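Local coordinates for arginine kinase (Anthopleura japonica, PDB 4RF8), which catalyses the reversible transfer of a phosphoryl group from ATP to L-arginine, yielding phosphoarginine and ADP, at residues Tyr126-Arg131 with His291-His296; Ile132-Ser137 with Thr284-Ser289; Arg488-Tyr493 with Lys614-Gln619. All blocks are in the same frame, centred on the assembly; numbering follows the deposited sequence.

Interaction 1 (Tyr126-Arg131 with His291-His296). With ADP (adenosine-5'-diphosphate), chain C.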
loop_
_atom_site.group_PDB
_atom_site.type_symbol
_atom_site.label_atom_id
_atom_site.label_comp_id
_atom_site.label_asym_id
_atom_site.label_seq_id
_atom_site.Cartn_x
_atom_site.Cartn_y
_atom_site.Cartn_z
ATOM N N TYR A 126 11.457 -4.062 -1.973
ATOM C CA TYR A 126 11.199 -5.416 -1.489
ATOM C C TYR A 126 9.995 -5.527 -0.550
ATOM O O TYR A 126 9.117 -6.363 -0.759
ATOM C CB TYR A 126 12.457 -5.977 -0.818
ATOM C CG TYR A 126 13.684 -5.909 -1.697
ATOM C CD1 TYR A 126 13.941 -6.894 -2.639
ATOM C CD2 TYR A 126 14.581 -4.854 -1.589
ATOM C CE1 TYR A 126 15.056 -6.832 -3.448
ATOM C CE2 TYR A 126 15.700 -4.784 -2.394
ATOM C CZ TYR A 126 15.930 -5.776 -3.322
ATOM O OH TYR A 126 17.040 -5.717 -4.129
ATOM N N ILE A 127 9.956 -4.688 0.480
ATOM C CA ILE A 127 8.906 -4.768 1.496
ATOM C C ILE A 127 7.657 -3.970 1.114
ATOM O O ILE A 127 7.745 -2.801 0.733
ATOM C CB ILE A 127 9.428 -4.307 2.869
ATOM C CG1 ILE A 127 10.530 -5.249 3.345
ATOM C CG2 ILE A 127 8.300 -4.253 3.885
ATOM C CD1 ILE A 127 11.460 -4.640 4.372
ATOM N N ARG A 128 6.495 -4.607 1.226
ATOM C CA ARG A 128 5.246 -3.984 0.800
ATOM C C ARG A 128 4.442 -3.392 1.947
ATOM O O ARG A 128 3.831 -2.332 1.803
ATOM C CB ARG A 128 4.393 -4.983 0.028
ATOM C CG ARG A 128 4.998 -5.366 -1.297
ATOM C CD ARG A 128 4.038 -6.175 -2.125
ATOM N NE ARG A 128 4.560 -6.395 -3.468
ATOM C CZ ARG A 128 3.991 -7.195 -4.357
ATOM N NH1 ARG A 128 2.885 -7.848 -4.036
ATOM N NH2 ARG A 128 4.528 -7.345 -5.561
ATOM N N SER A 129 4.441 -4.077 3.083
ATOM C CA SER A 129 3.670 -3.620 4.230
ATOM C C SER A 129 4.249 -4.138 5.542
ATOM O O SER A 129 4.992 -5.123 5.563
ATOM C CB SER A 129 2.207 -4.042 4.090
ATOM O OG SER A 129 2.097 -5.438 3.890
ATOM N N THR A 130 3.900 -3.459 6.630
ATOM C CA THR A 130 4.373 -3.804 7.962
ATOM C C THR A 130 3.187 -3.763 8.921
ATOM O O THR A 130 2.329 -2.887 8.809
ATOM C CB THR A 130 5.452 -2.812 8.428
ATOM O OG1 THR A 130 6.565 -2.857 7.525
ATOM C CG2 THR A 130 5.936 -3.146 9.829
ATOM N N ARG A 131 3.131 -4.707 9.855
ATOM C CA ARG A 131 1.998 -4.803 10.767
ATOM C C ARG A 131 2.427 -5.419 12.091
ATOM O O ARG A 131 3.145 -6.420 12.109
ATOM C CB ARG A 131 0.898 -5.652 10.126
ATOM C CG ARG A 131 -0.337 -5.883 10.985
ATOM C CD ARG A 131 -1.255 -6.895 10.306
ATOM N NE ARG A 131 -2.519 -7.089 11.012
ATOM C CZ ARG A 131 -2.773 -8.102 11.835
ATOM N NH1 ARG A 131 -3.955 -8.194 12.428
ATOM N NH2 ARG A 131 -1.849 -9.025 12.068
ATOM N N HIS A 291 5.176 -8.065 4.835
ATOM C CA HIS A 291 5.019 -8.674 3.521
ATOM C C HIS A 291 6.196 -8.255 2.643
ATOM O O HIS A 291 6.436 -7.064 2.437
ATOM C CB HIS A 291 3.679 -8.282 2.885
ATOM C CG HIS A 291 2.491 -8.934 3.524
ATOM N ND1 HIS A 291 1.210 -8.791 3.037
ATOM C CD2 HIS A 291 2.392 -9.736 4.612
ATOM C CE1 HIS A 291 0.373 -9.475 3.797
ATOM N NE2 HIS A 291 1.064 -10.057 4.759
ATOM N N VAL A 292 6.938 -9.240 2.143
ATOM C CA VAL A 292 8.174 -8.967 1.421
ATOM C C VAL A 292 8.360 -9.913 0.236
ATOM O O VAL A 292 8.061 -11.107 0.321
ATOM C CB VAL A 292 9.400 -9.027 2.371
ATOM C CG1 VAL A 292 9.542 -10.413 2.979
ATOM C CG2 VAL A 292 10.671 -8.626 1.644
ATOM N N LYS A 293 8.841 -9.361 -0.874
ATOM C CA LYS A 293 9.068 -10.128 -2.088
ATOM C C LYS A 293 10.477 -10.713 -2.071
ATOM O O LYS A 293 11.457 -9.994 -2.270
ATOM C CB LYS A 293 8.885 -9.230 -3.310
ATOM C CG LYS A 293 8.883 -9.960 -4.640
ATOM C CD LYS A 293 8.677 -8.976 -5.777
ATOM C CE LYS A 293 8.405 -9.690 -7.088
ATOM N NZ LYS A 293 8.270 -8.733 -8.221
ATOM N N ILE A 294 10.571 -12.017 -1.826
ATOM C CA ILE A 294 11.862 -12.695 -1.732
ATOM C C ILE A 294 11.961 -13.981 -2.574
ATOM O O ILE A 294 12.347 -15.026 -2.051
ATOM C CB ILE A 294 12.191 -13.035 -0.260
ATOM C CG1 ILE A 294 10.985 -13.687 0.425
ATOM C CG2 ILE A 294 12.608 -11.786 0.506
ATOM C CD1 ILE A 294 11.287 -14.267 1.799
ATOM N N PRO A 295 11.638 -13.906 -3.882
ATOM C CA PRO A 295 11.629 -15.138 -4.684
ATOM C C PRO A 295 12.990 -15.831 -4.764
ATOM O O PRO A 295 13.057 -17.055 -4.643
ATOM C CB PRO A 295 11.202 -14.652 -6.075
ATOM C CG PRO A 295 11.544 -13.204 -6.104
ATOM C CD PRO A 295 11.315 -12.722 -4.702
ATOM N N HIS A 296 14.052 -15.058 -4.960
ATOM C CA HIS A 296 15.399 -15.612 -5.057
ATOM C C HIS A 296 15.914 -16.129 -3.710
ATOM O O HIS A 296 16.617 -17.136 -3.649
ATOM C CB HIS A 296 16.362 -14.566 -5.625
ATOM C CG HIS A 296 16.054 -14.156 -7.033
ATOM N ND1 HIS A 296 15.473 -12.946 -7.346
ATOM C CD2 HIS A 296 16.255 -14.793 -8.210
ATOM C CE1 HIS A 296 15.327 -12.857 -8.656
ATOM N NE2 HIS A 296 15.790 -13.967 -9.203
HETATM P PB ADP C . -3.334 -11.978 13.827
HETATM O O1B ADP C . -4.765 -11.621 13.504
HETATM O O2B ADP C . -2.535 -10.845 14.417
HETATM O O3B ADP C . -3.179 -13.282 14.568
HETATM P PA ADP C . -3.371 -12.768 11.089
HETATM O O1A ADP C . -2.405 -13.585 10.265
HETATM O O2A ADP C . -4.710 -13.341 11.478
HETATM O O3A ADP C . -2.608 -12.252 12.413
HETATM O "O5'" ADP C . -3.645 -11.385 10.318
HETATM C "C5'" ADP C . -4.972 -11.019 9.944
HETATM C "C4'" ADP C . -4.922 -10.300 8.606
HETATM O "O4'" ADP C . -3.845 -9.357 8.604
HETATM C "C3'" ADP C . -4.663 -11.298 7.487
HETATM O "O3'" ADP C . -5.690 -11.192 6.497
HETATM C "C2'" ADP C . -3.330 -10.892 6.891
HETATM O "O2'" ADP C . -3.372 -10.948 5.465
HETATM C "C1'" ADP C . -3.126 -9.466 7.373
HETATM N N9 ADP C . -1.679 -9.158 7.516
HETATM C C8 ADP C . -0.761 -9.857 8.213
HETATM N N7 ADP C . 0.470 -9.290 8.110
HETATM C C5 ADP C . 0.351 -8.202 7.325
HETATM C C6 ADP C . 1.255 -7.148 6.805
HETATM N N6 ADP C . 2.577 -7.136 7.111
HETATM N N1 ADP C . 0.715 -6.196 6.014
HETATM C C2 ADP C . -0.592 -6.188 5.697
HETATM N N3 ADP C . -1.468 -7.111 6.131
HETATM C C4 ADP C . -1.065 -8.126 6.932
#
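The imidazole of His-291, packed against the hydroxyl of its strand partner Ser-129, turns one face to the adenine of ADP, whose C6 atom stands 3.5 Å above the ring plane and offset toward the rim. The opposite face of the purine is taken by the extended side chain of Arg-131, with CD of Arg-131 3.6 Å from C4 of ADP. This chain goes on past the ribose, so that O4' of ADP sits over the centre of the guanidinium, while O2B of ADP lies in plane at its edge and takes a 3.0 Å hydrogen bond from NH2 of Arg-131. Farther along, the Tyr-126 ring meets the carbonyl oxygen of Lys-293 near its own plane, at the edge.

Ser-129 reads the rim of the base. Its OG, held between the backbone N and the carbonyl carbon (chi1 55°), donates a 2.6 Å hydrogen bond to N1 of ADP and also lies 3.4 Å from CB of His-291. The strands are antiparallel and slip by one residue between the Ile-127/Val-292 and Ser-129/His-291 pairs, a beta bulge with Arg-128 as the extra residue. There the N of Arg-128 donates to the O of His-291 at 2.7 Å, almost straight at 174°. On the face away from the nucleotide, CG1 of Ile-127 rests 3.8 Å from CG2 of Val-292, and Met-359 of helix 344-369 packs on Ile-127. The guanidinium of Arg-128 is salt-bridged to Asp-328.

Within this contact the base lies between the His-291 ring and the Arg-131 chain, and Arg-131 reaches the diphosphate with a charged hydrogen bond. Donation from Ser-129 to N1 would probably suit adenine, whose N1 is an acceptor, better than guanine, whose N1 carries a hydrogen, consistent with the predicted ATP-binding role.

Interaction 2 (Ile132-Ser137 with Thr284-Ser289). With ADP (adenosine-5'-diphosphate), chain C.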
loop_
_atom_site.group_PDB
_atom_site.type_symbol
_atom_site.label_atom_id
_atom_site.label_comp_id
_atom_site.label_asym_id
_atom_site.label_seq_id
_atom_site.Cartn_x
_atom_site.Cartn_y
_atom_site.Cartn_z
ATOM N N ILE A 132 2.005 -4.812 13.196
ATOM C CA ILE A 132 2.257 -5.384 14.516
ATOM C C ILE A 132 0.969 -5.433 15.342
ATOM O O ILE A 132 0.295 -4.414 15.525
ATOM C CB ILE A 132 3.353 -4.616 15.284
ATOM C CG1 ILE A 132 4.606 -4.464 14.423
ATOM C CG2 ILE A 132 3.705 -5.339 16.577
ATOM C CD1 ILE A 132 5.677 -3.587 15.037
ATOM N N ARG A 133 0.633 -6.626 15.829
ATOM C CA ARG A 133 -0.573 -6.836 16.622
ATOM C C ARG A 133 -0.197 -7.301 18.023
ATOM O O ARG A 133 0.711 -8.115 18.178
ATOM C CB ARG A 133 -1.469 -7.888 15.947
ATOM C CG ARG A 133 -2.688 -8.342 16.761
ATOM C CD ARG A 133 -2.404 -9.584 17.624
ATOM N NE ARG A 133 -2.353 -10.827 16.858
ATOM C CZ ARG A 133 -2.030 -12.010 17.373
ATOM N NH1 ARG A 133 -2.011 -13.092 16.605
ATOM N NH2 ARG A 133 -1.720 -12.116 18.658
ATOM N N VAL A 134 -0.897 -6.789 19.035
ATOM C CA VAL A 134 -0.808 -7.343 20.386
ATOM C C VAL A 134 -2.197 -7.644 20.950
ATOM O O VAL A 134 -3.175 -6.965 20.626
ATOM C CB VAL A 134 -0.035 -6.426 21.364
ATOM C CG1 VAL A 134 1.403 -6.258 20.920
ATOM C CG2 VAL A 134 -0.715 -5.069 21.491
ATOM N N ALA A 135 -2.277 -8.674 21.785
ATOM C CA ALA A 135 -3.508 -8.995 22.499
ATOM C C ALA A 135 -3.349 -8.618 23.970
ATOM O O ALA A 135 -2.352 -8.970 24.604
ATOM C CB ALA A 135 -3.836 -10.472 22.360
ATOM N N ARG A 136 -4.328 -7.896 24.509
ATOM C CA ARG A 136 -4.276 -7.455 25.898
ATOM C C ARG A 136 -5.629 -7.639 26.582
ATOM O O ARG A 136 -6.674 -7.548 25.935
ATOM C CB ARG A 136 -3.846 -5.984 25.978
ATOM C CG ARG A 136 -2.414 -5.694 25.519
ATOM C CD ARG A 136 -1.390 -6.290 26.479
ATOM N NE ARG A 136 -0.015 -5.941 26.123
ATOM C CZ ARG A 136 0.792 -6.709 25.395
ATOM N NH1 ARG A 136 0.369 -7.880 24.938
ATOM N NH2 ARG A 136 2.024 -6.305 25.125
ATOM N N SER A 137 -5.603 -7.904 27.887
ATOM C CA SER A 137 -6.823 -7.986 28.687
ATOM C C SER A 137 -6.749 -7.017 29.869
ATOM O O SER A 137 -5.672 -6.797 30.422
ATOM C CB SER A 137 -7.053 -9.414 29.182
ATOM O OG SER A 137 -7.279 -10.299 28.106
ATOM N N THR A 284 4.141 -12.059 25.081
ATOM C CA THR A 284 4.066 -10.771 24.408
ATOM C C THR A 284 2.680 -10.550 23.833
ATOM O O THR A 284 2.260 -9.411 23.633
ATOM C CB THR A 284 5.065 -10.692 23.247
ATOM O OG1 THR A 284 4.782 -11.729 22.299
ATOM C CG2 THR A 284 6.483 -10.843 23.755
ATOM N N GLY A 285 1.984 -11.648 23.549
ATOM C CA GLY A 285 0.711 -11.587 22.854
ATOM C C GLY A 285 0.847 -10.923 21.498
ATOM O O GLY A 285 -0.126 -10.394 20.952
ATOM N N MET A 286 2.059 -10.977 20.950
ATOM C CA MET A 286 2.424 -10.161 19.799
ATOM C C MET A 286 2.707 -10.950 18.527
ATOM O O MET A 286 3.403 -11.967 18.550
ATOM C CB MET A 286 3.637 -9.283 20.131
ATOM C CG MET A 286 4.240 -8.592 18.913
ATOM S SD MET A 286 5.710 -7.602 19.247
ATOM C CE MET A 286 4.969 -6.166 20.016
ATOM N N ARG A 287 2.158 -10.464 17.419
ATOM C CA ARG A 287 2.551 -10.924 16.098
ATOM C C ARG A 287 3.036 -9.733 15.276
ATOM O O ARG A 287 2.243 -8.888 14.853
ATOM C CB ARG A 287 1.392 -11.630 15.390
ATOM C CG ARG A 287 1.755 -12.174 14.014
ATOM C CD ARG A 287 0.641 -13.025 13.421
ATOM N NE ARG A 287 1.047 -13.636 12.158
ATOM C CZ ARG A 287 0.840 -13.095 10.961
ATOM N NH1 ARG A 287 1.248 -13.722 9.867
ATOM N NH2 ARG A 287 0.220 -11.928 10.855
ATOM N N ALA A 288 4.348 -9.653 15.084
ATOM C CA ALA A 288 4.932 -8.651 14.201
ATOM C C ALA A 288 5.096 -9.275 12.823
ATOM O O ALA A 288 5.554 -10.410 12.710
ATOM C CB ALA A 288 6.263 -8.173 14.735
ATOM N N SER A 289 4.724 -8.536 11.781
ATOM C CA SER A 289 4.656 -9.107 10.438
ATOM C C SER A 289 5.084 -8.145 9.330
ATOM O O SER A 289 4.919 -6.929 9.440
ATOM C CB SER A 289 3.241 -9.615 10.160
ATOM O OG SER A 289 3.068 -9.935 8.793
HETATM P PB ADP C . -3.334 -11.978 13.827
HETATM O O1B ADP C . -4.765 -11.621 13.504
HETATM O O2B ADP C . -2.535 -10.845 14.417
HETATM O O3B ADP C . -3.179 -13.282 14.568
HETATM P PA ADP C . -3.371 -12.768 11.089
HETATM O O1A ADP C . -2.405 -13.585 10.265
HETATM O O2A ADP C . -4.710 -13.341 11.478
HETATM O O3A ADP C . -2.608 -12.252 12.413
HETATM O "O5'" ADP C . -3.645 -11.385 10.318
HETATM C "C5'" ADP C . -4.972 -11.019 9.944
HETATM C "C4'" ADP C . -4.922 -10.300 8.606
HETATM O "O4'" ADP C . -3.845 -9.357 8.604
HETATM C "C3'" ADP C . -4.663 -11.298 7.487
HETATM O "O3'" ADP C . -5.690 -11.192 6.497
HETATM C "C2'" ADP C . -3.330 -10.892 6.891
HETATM O "O2'" ADP C . -3.372 -10.948 5.465
HETATM C "C1'" ADP C . -3.126 -9.466 7.373
HETATM N N9 ADP C . -1.679 -9.158 7.516
HETATM C C8 ADP C . -0.761 -9.857 8.213
HETATM N N7 ADP C . 0.470 -9.290 8.110
HETATM C C5 ADP C . 0.351 -8.202 7.325
HETATM C C6 ADP C . 1.255 -7.148 6.805
HETATM N N6 ADP C . 2.577 -7.136 7.111
HETATM N N1 ADP C . 0.715 -6.196 6.014
HETATM C C2 ADP C . -0.592 -6.188 5.697
HETATM N N3 ADP C . -1.468 -7.111 6.131
HETATM C C4 ADP C . -1.065 -8.126 6.932
#
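Two central strands of the antiparallel sheet in the phosphagen kinase catalytic domain meet here, Ile-132 to Arg-136 beside Met-286 to Ser-289, and form part of the predicted ATP site. Arg-133 and Arg-287 are a hydrogen-bonded pair, each N donating to the other's O at 2.9 Å. On their face CB of Arg-287 lies over the Arg-133 guanidinium; the Arg-133 chain bends at chi2 (-92°) and again at chi3, turning the guanidinium edge to the beta-phosphate of ADP, where the modelled separations are too short to be trusted in detail. Arg-287 reaches over the phosphates as well, with O1A of ADP above its guanidinium plane, and is salt-bridged to Asp-333. At the strand end, NH1 of Arg-136 donates to O of Thr-284 at 2.8 Å and to O of Ala-135 at 3.0 Å, both partners in its guanidinium plane, so one nitrogen ties the two segments together. The other face is apolar: the thioether of Met-286 curls back (chi3 -76°), placing its CE 3.7 Å from CG1 of Val-134 and 3.8 Å from CG2 of Ile-132. Helix 246-263 covers Ile-132 and Met-286 through Phe-250, helix 344-369 packs on Met-286, and strand 235-242 continues the sheet beyond residues 132-136.

Interaction 3 (Arg488-Tyr493 with Lys614-Gln619). With NO3 (nitrate ion), chain D.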
loop_
_atom_site.group_PDB
_atom_site.type_symbol
_atom_site.label_atom_id
_atom_site.label_comp_id
_atom_site.label_asym_id
_atom_site.label_seq_id
_atom_site.Cartn_x
_atom_site.Cartn_y
_atom_site.Cartn_z
ATOM N N ARG A 488 3.660 17.208 -15.469
ATOM C CA ARG A 488 4.626 17.915 -14.638
ATOM C C ARG A 488 5.042 17.053 -13.454
ATOM O O ARG A 488 4.274 16.205 -12.994
ATOM C CB ARG A 488 4.034 19.233 -14.129
ATOM C CG ARG A 488 3.747 20.269 -15.201
ATOM C CD ARG A 488 5.032 20.780 -15.832
ATOM N NE ARG A 488 4.787 21.922 -16.704
ATOM C CZ ARG A 488 4.566 21.829 -18.010
ATOM N NH1 ARG A 488 4.564 20.642 -18.600
ATOM N NH2 ARG A 488 4.349 22.923 -18.728
ATOM N N ASN A 489 6.261 17.266 -12.970
ATOM C CA ASN A 489 6.711 16.622 -11.744
ATOM C C ASN A 489 7.193 17.659 -10.737
ATOM O O ASN A 489 7.784 18.671 -11.116
ATOM C CB ASN A 489 7.801 15.587 -12.033
ATOM C CG ASN A 489 7.264 14.359 -12.746
ATOM O OD1 ASN A 489 6.652 13.485 -12.128
ATOM N ND2 ASN A 489 7.485 14.290 -14.055
ATOM N N VAL A 490 6.931 17.407 -9.459
ATOM C CA VAL A 490 7.214 18.380 -8.407
ATOM C C VAL A 490 8.699 18.462 -8.054
ATOM O O VAL A 490 9.350 17.448 -7.791
ATOM C CB VAL A 490 6.376 18.101 -7.147
ATOM C CG1 VAL A 490 6.707 19.095 -6.047
ATOM C CG2 VAL A 490 4.900 18.172 -7.481
ATOM N N LYS A 491 9.220 19.686 -8.058
ATOM C CA LYS A 491 10.619 19.955 -7.737
ATOM C C LYS A 491 10.990 19.486 -6.331
ATOM O O LYS A 491 10.204 19.624 -5.394
ATOM C CB LYS A 491 10.897 21.451 -7.878
ATOM C CG LYS A 491 12.323 21.876 -7.549
ATOM C CD LYS A 491 12.518 23.358 -7.842
ATOM C CE LYS A 491 13.919 23.825 -7.487
ATOM N NZ LYS A 491 14.088 25.278 -7.755
ATOM N N GLY A 492 12.186 18.919 -6.196
ATOM C CA GLY A 492 12.701 18.518 -4.901
ATOM C C GLY A 492 12.616 17.024 -4.664
ATOM O O GLY A 492 13.249 16.492 -3.750
ATOM N N TYR A 493 11.831 16.342 -5.488
ATOM C CA TYR A 493 11.641 14.909 -5.337
ATOM C C TYR A 493 12.318 14.134 -6.455
ATOM O O TYR A 493 12.827 14.713 -7.410
ATOM C CB TYR A 493 10.150 14.576 -5.333
ATOM C CG TYR A 493 9.392 15.204 -4.195
ATOM C CD1 TYR A 493 9.330 14.580 -2.959
ATOM C CD2 TYR A 493 8.740 16.420 -4.354
ATOM C CE1 TYR A 493 8.642 15.143 -1.914
ATOM C CE2 TYR A 493 8.047 16.994 -3.312
ATOM C CZ TYR A 493 8.004 16.348 -2.097
ATOM O OH TYR A 493 7.316 16.909 -1.053
ATOM N N LYS A 614 3.907 28.186 -8.849
ATOM C CA LYS A 614 4.231 29.221 -7.872
ATOM C C LYS A 614 4.331 28.670 -6.445
ATOM O O LYS A 614 5.181 29.102 -5.667
ATOM C CB LYS A 614 3.188 30.345 -7.946
ATOM C CG LYS A 614 3.414 31.503 -6.982
ATOM C CD LYS A 614 2.322 32.556 -7.137
ATOM C CE LYS A 614 2.287 33.522 -5.959
ATOM N NZ LYS A 614 3.519 34.352 -5.850
ATOM N N GLN A 615 3.475 27.707 -6.110
ATOM C CA GLN A 615 3.427 27.167 -4.751
ATOM C C GLN A 615 4.434 26.045 -4.480
ATOM O O GLN A 615 4.952 25.927 -3.369
ATOM C CB GLN A 615 2.016 26.669 -4.412
ATOM C CG GLN A 615 0.932 27.741 -4.399
ATOM C CD GLN A 615 -0.277 27.331 -3.577
ATOM O OE1 GLN A 615 -0.147 26.639 -2.565
ATOM N NE2 GLN A 615 -1.460 27.759 -4.004
ATOM N N LEU A 616 4.702 25.223 -5.491
ATOM C CA LEU A 616 5.508 24.017 -5.306
ATOM C C LEU A 616 6.792 24.015 -6.131
ATOM O O LEU A 616 7.859 23.653 -5.632
ATOM C CB LEU A 616 4.688 22.774 -5.655
ATOM C CG LEU A 616 3.293 22.673 -5.044
ATOM C CD1 LEU A 616 2.545 21.467 -5.586
ATOM C CD2 LEU A 616 3.379 22.599 -3.532
ATOM N N GLY A 617 6.681 24.404 -7.398
ATOM C CA GLY A 617 7.804 24.319 -8.316
ATOM C C GLY A 617 7.795 23.015 -9.096
ATOM O O GLY A 617 7.256 22.010 -8.628
ATOM N N PHE A 618 8.395 23.034 -10.285
ATOM C CA PHE A 618 8.460 21.855 -11.145
ATOM C C PHE A 618 9.908 21.482 -11.454
ATOM O O PHE A 618 10.783 22.348 -11.480
ATOM C CB PHE A 618 7.721 22.112 -12.463
ATOM C CG PHE A 618 6.243 22.325 -12.304
ATOM C CD1 PHE A 618 5.504 21.536 -11.432
ATOM C CD2 PHE A 618 5.591 23.313 -13.027
ATOM C CE1 PHE A 618 4.142 21.730 -11.284
ATOM C CE2 PHE A 618 4.229 23.515 -12.883
ATOM C CZ PHE A 618 3.503 22.722 -12.010
ATOM N N GLN A 619 10.157 20.195 -11.693
ATOM C CA GLN A 619 11.472 19.744 -12.143
ATOM C C GLN A 619 11.678 20.150 -13.596
ATOM O O GLN A 619 10.830 19.882 -14.452
ATOM C CB GLN A 619 11.609 18.229 -11.991
ATOM C CG GLN A 619 11.334 17.727 -10.578
ATOM C CD GLN A 619 11.544 16.234 -10.441
ATOM O OE1 GLN A 619 12.433 15.664 -11.070
ATOM N NE2 GLN A 619 10.719 15.591 -9.623
HETATM N N NO3 D . 9.558 26.260 -13.555
HETATM O O1 NO3 D . 8.444 26.329 -14.402
HETATM O O2 NO3 D . 10.794 26.735 -14.002
HETATM O O3 NO3 D . 9.447 25.718 -12.266
HETATM O O HOH W 1 8.368 18.305 -14.554
#
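Gln-619 and Phe-618 bury the most surface in this contact, and each grips the segment Arg-488 to Tyr-493 in a different way. Gln-619 works through both backbone and side chain. Its N donates to O of Asn-489 at 2.9 Å, and its extended side chain runs past CA of Lys-491 to bring NE2 within 2.9 Å of O of Val-490, approaching from well above the carbonyl plane. NE2 has a second acceptor in O of Ala-494, so the amide nitrogen donates to two backbone carbonyls, whereas OE1 of Gln-619 is buried with no partner in the model. One water links the two segments again, accepting from N of Asn-489 at 2.8 Å and donating to O of Gln-619.

Phe-618 presents a ring face to the aliphatic part of Arg-488. CB of Arg-488 sits 3.9 Å from the ring centroid, only 17° off the normal, in a CH-pi contact. Bent at chi2 (-67°), the arginine then carries CG and CD across the same ring, and its guanidinium stands nearly perpendicular to it, at 84°. The charged end is occupied elsewhere: NH1 of Arg-488 donates to O of Thr-636, and Tyr-626 makes a cation-pi contact with the group. Leu-587 and helix 598-615 also pack on Phe-618.

Lys-491 adds a backbone bond, from its N to O of Gly-617 at 3.1 Å, while its CB lies 3.7 Å from C of Phe-618; its side chain leads away from the contact.

The arrangement joins two loops by a single backbone bridge, between Val-490 and Phe-618. One is a type II beta turn, Val-490 to Tyr-493, with Gly-492 at its third position; the other is the exit of helix 598-615, where Gly-617 leaves helical geometry with positive phi.

Interactions 1 and 2 are successive lengths of one strand pair, 127-136 with 286-293, and share ADP: interaction 1 holds most of the base and reaches the phosphates through Arg-131, whereas interaction 2 lines the diphosphate with arginines and also meets the base at Ser-289. They meet where O of Arg-131 probably accepts from N of Ser-289, 2.7 Å away. Interaction 2 is a buried contact; interaction 1 is partly buried. Interaction 3 belongs to the second phosphagen kinase repeat, its nearest atoms about 18 Å from interaction 1 and about 25 Å from interaction 2. Away from the annotated sites and partly exposed, it replaces regular strand pairing with loop contacts, a side-chain amide and a bridging water.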